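Long-range contacts in foldase protein PrsA (Bacillus subtilis, PDB 4WO7), which helps secreted proteins to fold outside the cell after translocation and catalyses cis-trans isomerisation of peptidyl-proline bonds: residues K119-H124 against L165-K170; E189-V194 against H201-T206. One frame throughout, in Å; residues are numbered along the deposited sequence.

Interaction 1: K119-H124 against L165-K170; sequences KIRASH and LGWFAK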
loop_
_atom_site.group_PDB
_atom_site.type_symbol
_atom_site.label_atom_id
_atom_site.label_comp_id
_atom_site.label_asym_id
_atom_site.label_seq_id
_atom_site.Cartn_x
_atom_site.Cartn_y
_atom_site.Cartn_z
ATOM N N LYS A 119 -21.406 17.219 16.605
ATOM C CA LYS A 119 -20.094 17.576 16.076
ATOM C C LYS A 119 -19.857 19.082 15.928
ATOM O O LYS A 119 -20.800 19.865 15.787
ATOM C CB LYS A 119 -19.922 16.863 14.735
ATOM C CG LYS A 119 -19.129 15.588 14.818
ATOM C CD LYS A 119 -19.147 14.874 13.451
ATOM C CE LYS A 119 -18.130 13.726 13.381
ATOM N NZ LYS A 119 -18.357 12.856 12.192
ATOM N N ILE A 120 -18.583 19.470 15.975
ATOM C CA ILE A 120 -18.176 20.863 15.794
ATOM C C ILE A 120 -16.991 20.927 14.838
ATOM O O ILE A 120 -16.298 19.929 14.627
ATOM C CB ILE A 120 -17.775 21.552 17.133
ATOM C CG1 ILE A 120 -16.489 20.952 17.721
ATOM C CG2 ILE A 120 -18.944 21.570 18.120
ATOM C CD1 ILE A 120 -15.755 21.876 18.679
ATOM N N ARG A 121 -16.784 22.098 14.252
ATOM C CA ARG A 121 -15.627 22.360 13.403
ATOM C C ARG A 121 -14.677 23.342 14.093
ATOM O O ARG A 121 -15.126 24.306 14.712
ATOM C CB ARG A 121 -16.103 22.878 12.050
ATOM C CG ARG A 121 -15.051 22.879 10.976
ATOM C CD ARG A 121 -15.543 23.606 9.747
ATOM N NE ARG A 121 -14.516 23.665 8.713
ATOM C CZ ARG A 121 -14.410 22.826 7.688
ATOM N NH1 ARG A 121 -15.255 21.813 7.536
ATOM N NH2 ARG A 121 -13.430 22.993 6.813
ATOM N N ALA A 122 -13.369 23.102 13.978
ATOM C CA ALA A 122 -12.374 23.944 14.649
ATOM C C ALA A 122 -11.013 23.975 13.946
ATOM O O ALA A 122 -10.642 23.043 13.232
ATOM C CB ALA A 122 -12.194 23.479 16.080
ATOM N N SER A 123 -10.285 25.069 14.151
ATOM C CA SER A 123 -8.894 25.184 13.720
ATOM C C SER A 123 -7.967 25.194 14.927
ATOM O O SER A 123 -8.391 25.544 16.028
ATOM C CB SER A 123 -8.677 26.454 12.903
ATOM O OG SER A 123 -9.556 26.513 11.800
ATOM N N HIS A 124 -6.711 24.798 14.726
ATOM C CA HIS A 124 -5.715 24.883 15.795
ATOM C C HIS A 124 -4.320 25.248 15.296
ATOM O O HIS A 124 -3.991 25.084 14.117
ATOM C CB HIS A 124 -5.639 23.575 16.579
ATOM C CG HIS A 124 -4.706 22.566 15.983
ATOM N ND1 HIS A 124 -4.762 22.181 14.665
ATOM C CD2 HIS A 124 -3.691 21.861 16.542
ATOM C CE1 HIS A 124 -3.823 21.278 14.431
ATOM N NE2 HIS A 124 -3.161 21.069 15.552
ATOM N N LEU A 165 -9.229 21.803 11.049
ATOM C CA LEU A 165 -9.284 20.384 11.397
ATOM C C LEU A 165 -10.538 19.695 10.854
ATOM O O LEU A 165 -10.700 18.482 10.999
ATOM C CB LEU A 165 -9.234 20.220 12.918
ATOM C CG LEU A 165 -7.888 20.568 13.544
ATOM C CD1 LEU A 165 -8.039 20.746 15.043
ATOM C CD2 LEU A 165 -6.878 19.479 13.229
ATOM N N GLY A 166 -11.423 20.461 10.227
ATOM C CA GLY A 166 -12.682 19.908 9.766
ATOM C C GLY A 166 -13.573 19.567 10.953
ATOM O O GLY A 166 -13.344 20.043 12.065
ATOM N N TRP A 167 -14.592 18.742 10.719
ATOM C CA TRP A 167 -15.544 18.363 11.765
ATOM C C TRP A 167 -15.028 17.216 12.622
ATOM O O TRP A 167 -14.263 16.374 12.155
ATOM C CB TRP A 167 -16.885 17.952 11.156
ATOM C CG TRP A 167 -17.604 19.066 10.456
ATOM C CD1 TRP A 167 -17.481 19.430 9.144
ATOM C CD2 TRP A 167 -18.571 19.956 11.029
ATOM N NE1 TRP A 167 -18.304 20.497 8.870
ATOM C CE2 TRP A 167 -18.986 20.837 10.012
ATOM C CE3 TRP A 167 -19.123 20.097 12.306
ATOM C CZ2 TRP A 167 -19.928 21.840 10.229
ATOM C CZ3 TRP A 167 -20.059 21.093 12.517
ATOM C CH2 TRP A 167 -20.451 21.950 11.486
ATOM N N PHE A 168 -15.454 17.194 13.882
ATOM C CA PHE A 168 -15.100 16.115 14.796
ATOM C C PHE A 168 -16.007 16.154 16.019
ATOM O O PHE A 168 -16.457 17.227 16.424
ATOM C CB PHE A 168 -13.647 16.253 15.227
ATOM C CG PHE A 168 -13.377 17.518 15.987
ATOM C CD1 PHE A 168 -13.223 18.729 15.327
ATOM C CD2 PHE A 168 -13.289 17.495 17.367
ATOM C CE1 PHE A 168 -12.983 19.896 16.037
ATOM C CE2 PHE A 168 -13.047 18.656 18.079
ATOM C CZ PHE A 168 -12.896 19.855 17.416
ATOM N N ALA A 169 -16.269 14.994 16.618
ATOM C CA ALA A 169 -17.108 14.939 17.810
ATOM C C ALA A 169 -16.233 14.995 19.060
ATOM O O ALA A 169 -15.006 14.978 18.966
ATOM C CB ALA A 169 -17.958 13.681 17.801
ATOM N N LYS A 170 -16.867 15.052 20.226
ATOM C CA LYS A 170 -16.159 15.204 21.497
ATOM C C LYS A 170 -15.621 13.892 22.031
ATOM O O LYS A 170 -14.629 13.847 22.757
ATOM C CB LYS A 170 -17.095 15.807 22.543
ATOM C CG LYS A 170 -16.389 16.320 23.783
ATOM C CD LYS A 170 -17.329 17.104 24.696
ATOM C CE LYS A 170 -18.293 16.214 25.484
ATOM N NZ LYS A 170 -19.118 17.015 26.442
#
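The carbonyl O of Ile120 is held twice by the opposing strand: Phe168 N donates to it at 3.0 Å, and the CA-H of Trp167 makes a weaker contact beside that bond. In return Ile120 N gives an almost straight bond (176° at the hydrogen) to Phe168 O, which makes these two residues a hydrogen-bonded antiparallel pair. Toward Leu165 the regular ladder breaks off. Gly166 has positive phi, and Leu165 N, rather than the glycine amide, donates to Ala122 O, at 2.9 Å and in the carbonyl plane. The Gly166 amide is bonded to Asp164 OD1.

On one face of the sheet Arg121 and Trp167, a non-hydrogen-bonded pair, cross their side chains at about a right angle. Arg121 CB lies over the six-membered ring of the indole, 4.0 Å from its centroid, in a CH-pi contact. CG of Arg121 is anti to the backbone N (chi1 -166°), and from there the extended chain carries the guanidinium across Gly166, whose CA lies over one face of it. Trp167 NE1 sits at the guanidinium edge, the two planes nearly perpendicular (78°), while Arg121 NH2 forms a salt bridge to Asp164.

In the apolar patch on the other face, Ile120 CG1 rests over the Phe168 ring, 4.2 Å from its centroid, and Ala122 CB meets the ring edge at CE1, 3.7 Å away. Phe183 and Ala182 of helix 176-183 pack on this layer. The whole is an edge-strand pairing in the antiparallel sheet of a parvulin-type prolyl isomerase domain, with helix 176-183 against the face carrying Ile120 and Phe168.

Interaction 2: E189-V194 against H201-T206; sequences EVSDPV and HIIKKT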
loop_
_atom_site.group_PDB
_atom_site.type_symbol
_atom_site.label_atom_id
_atom_site.label_comp_id
_atom_site.label_asym_id
_atom_site.label_seq_id
_atom_site.Cartn_x
_atom_site.Cartn_y
_atom_site.Cartn_z
ATOM N N GLU A 189 -14.911 31.814 19.220
ATOM C CA GLU A 189 -13.988 32.054 20.320
ATOM C C GLU A 189 -12.674 31.298 20.141
ATOM O O GLU A 189 -12.653 30.170 19.648
ATOM C CB GLU A 189 -14.612 31.675 21.661
ATOM C CG GLU A 189 -13.793 32.173 22.839
ATOM C CD GLU A 189 -14.340 31.709 24.168
ATOM O OE1 GLU A 189 -15.411 31.065 24.184
ATOM O OE2 GLU A 189 -13.700 31.997 25.201
ATOM N N VAL A 190 -11.584 31.940 20.550
ATOM C CA VAL A 190 -10.257 31.348 20.493
ATOM C C VAL A 190 -9.773 31.078 21.912
ATOM O O VAL A 190 -10.002 31.873 22.822
ATOM C CB VAL A 190 -9.248 32.255 19.753
ATOM C CG1 VAL A 190 -9.219 33.644 20.367
ATOM C CG2 VAL A 190 -7.855 31.615 19.734
ATOM N N SER A 191 -9.118 29.937 22.093
ATOM C CA SER A 191 -8.749 29.462 23.418
ATOM C C SER A 191 -7.436 30.054 23.886
ATOM O O SER A 191 -6.773 30.784 23.151
ATOM C CB SER A 191 -8.622 27.940 23.418
ATOM O OG SER A 191 -7.513 27.542 22.629
ATOM N N ASP A 192 -7.076 29.732 25.123
ATOM C CA ASP A 192 -5.757 30.036 25.652
ATOM C C ASP A 192 -4.921 28.787 25.411
ATOM O O ASP A 192 -5.479 27.737 25.091
ATOM C CB ASP A 192 -5.824 30.399 27.137
ATOM C CG ASP A 192 -6.528 31.722 27.383
ATOM O OD1 ASP A 192 -6.366 32.649 26.560
ATOM O OD2 ASP A 192 -7.242 31.837 28.402
ATOM N N PRO A 193 -3.588 28.888 25.542
ATOM C CA PRO A 193 -2.733 27.731 25.234
ATOM C C PRO A 193 -3.186 26.444 25.936
ATOM O O PRO A 193 -3.373 26.431 27.154
ATOM C CB PRO A 193 -1.356 28.181 25.730
ATOM C CG PRO A 193 -1.385 29.664 25.582
ATOM C CD PRO A 193 -2.796 30.083 25.886
ATOM N N VAL A 194 -3.356 25.380 25.154
ATOM C CA VAL A 194 -3.811 24.088 25.667
ATOM C C VAL A 194 -2.702 23.051 25.564
ATOM O O VAL A 194 -2.348 22.615 24.469
ATOM C CB VAL A 194 -5.062 23.579 24.897
ATOM C CG1 VAL A 194 -5.447 22.164 25.324
ATOM C CG2 VAL A 194 -6.235 24.532 25.069
ATOM N N HIS A 201 -1.597 24.137 22.120
ATOM C CA HIS A 201 -2.600 24.423 21.107
ATOM C C HIS A 201 -3.280 25.757 21.338
ATOM O O HIS A 201 -3.575 26.128 22.474
ATOM C CB HIS A 201 -3.677 23.340 21.085
ATOM C CG HIS A 201 -3.167 21.976 20.747
ATOM N ND1 HIS A 201 -3.629 21.266 19.665
ATOM C CD2 HIS A 201 -2.239 21.194 21.348
ATOM C CE1 HIS A 201 -3.009 20.098 19.610
ATOM N NE2 HIS A 201 -2.162 20.032 20.619
ATOM N N ILE A 202 -3.516 26.475 20.248
ATOM C CA ILE A 202 -4.475 27.566 20.247
ATOM C C ILE A 202 -5.629 27.122 19.366
ATOM O O ILE A 202 -5.467 26.958 18.161
ATOM C CB ILE A 202 -3.880 28.886 19.733
ATOM C CG1 ILE A 202 -2.874 29.436 20.745
ATOM C CG2 ILE A 202 -4.981 29.927 19.540
ATOM C CD1 ILE A 202 -1.958 30.496 20.181
ATOM N N ILE A 203 -6.795 26.945 19.977
ATOM C CA ILE A 203 -7.955 26.416 19.273
ATOM C C ILE A 203 -8.962 27.508 18.980
ATOM O O ILE A 203 -9.229 28.357 19.826
ATOM C CB ILE A 203 -8.689 25.319 20.067
ATOM C CG1 ILE A 203 -7.697 24.349 20.710
ATOM C CG2 ILE A 203 -9.641 24.569 19.135
ATOM C CD1 ILE A 203 -8.353 23.317 21.603
ATOM N N LYS A 204 -9.500 27.483 17.764
ATOM C CA LYS A 204 -10.579 28.385 17.393
ATOM C C LYS A 204 -11.762 27.555 16.924
ATOM O O LYS A 204 -11.710 26.903 15.884
ATOM C CB LYS A 204 -10.152 29.346 16.284
ATOM C CG LYS A 204 -11.240 30.335 15.881
ATOM C CD LYS A 204 -10.751 31.314 14.826
ATOM C CE LYS A 204 -11.912 31.999 14.116
ATOM N NZ LYS A 204 -11.507 32.626 12.824
ATOM N N LYS A 205 -12.835 27.587 17.701
ATOM C CA LYS A 205 -14.062 26.904 17.331
ATOM C C LYS A 205 -14.722 27.678 16.201
ATOM O O LYS A 205 -15.060 28.846 16.382
ATOM C CB LYS A 205 -14.986 26.794 18.544
ATOM C CG LYS A 205 -16.203 25.922 18.321
ATOM C CD LYS A 205 -16.974 25.721 19.615
ATOM C CE LYS A 205 -18.435 25.383 19.390
ATOM N NZ LYS A 205 -19.078 25.112 20.706
ATOM N N THR A 206 -14.917 27.046 15.045
ATOM C CA THR A 206 -15.345 27.802 13.874
ATOM C C THR A 206 -16.849 27.927 13.773
ATOM O O THR A 206 -17.368 29.001 13.473
ATOM C CB THR A 206 -14.890 27.143 12.562
ATOM O OG1 THR A 206 -15.384 25.804 12.515
ATOM C CG2 THR A 206 -13.387 27.123 12.446
#
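Ser191 answers Ile203 with both backbone and side chain. Its amide N donates to Ile203 O at 2.8 Å, nearly in line with the carbonyl, and its OG accepts the hydrogen of Ile203 N, also at 2.8 Å. The hydroxyl then donates its own proton to Asp192 O, 3.2 Å from OG, approaching from above the carbonyl plane rather than along a lone pair. OG lies between the backbone N and the carbonyl carbon (chi1 67°), a rotation that brings it back to the strand where a backbone carbonyl would serve in a regular ladder. With an alanine here, Ile203 N would probably be left without its acceptor and Asp192 O without the hydroxyl that ties the loop back to the strand.

On one side of Ser191, Lys205 N donates to Glu189 O at 3.2 Å. Past Pro193, whose CA-H points to His201 O, the pairing resumes one residue out of step. Val194 N gives its hydrogen to a lone pair of His201 O at 2.8 Å, and His201 N returns a bond to Val194 O, from above that carbonyl plane. The same Val194 O sits at the edge of the imidazole, 3.4 Å from CD2 of His201, while NE2 of that ring has a weak bond to Thr196.

Apolar contact is slight. Val190 and Ile202 run side by side through their CG2 methyls, on the flank where helix 130-142 meets Ile202. This is a short antiparallel hairpin, strands 194-195 and 200-207, whose incoming loop prolongs the pairing at the border of the parvulin-type sheet.

How the interactions relate
Interaction 1 closes before interaction 2 opens along the chain, and their centres lie 12 Å apart in one four-stranded antiparallel sheet of the PPIase domain. Its order is 164-169, 119-127, 200-207, 194-195, so the contacts take opposite borders and meet where the central strands pair. There Lys204 N approaches Ser123 O at 2.8 Å, and the Thr206 hydroxyl meets Arg121 O. The rings of His124 and His201 meet on the face turned to helix 176-183, which packs on both contacts, planes about 25° apart, probably the counterpart of the paired histidines in the active site of other parvulins. Each contact joins a border strand to a central one, and bonds between the central strands complete the sheet.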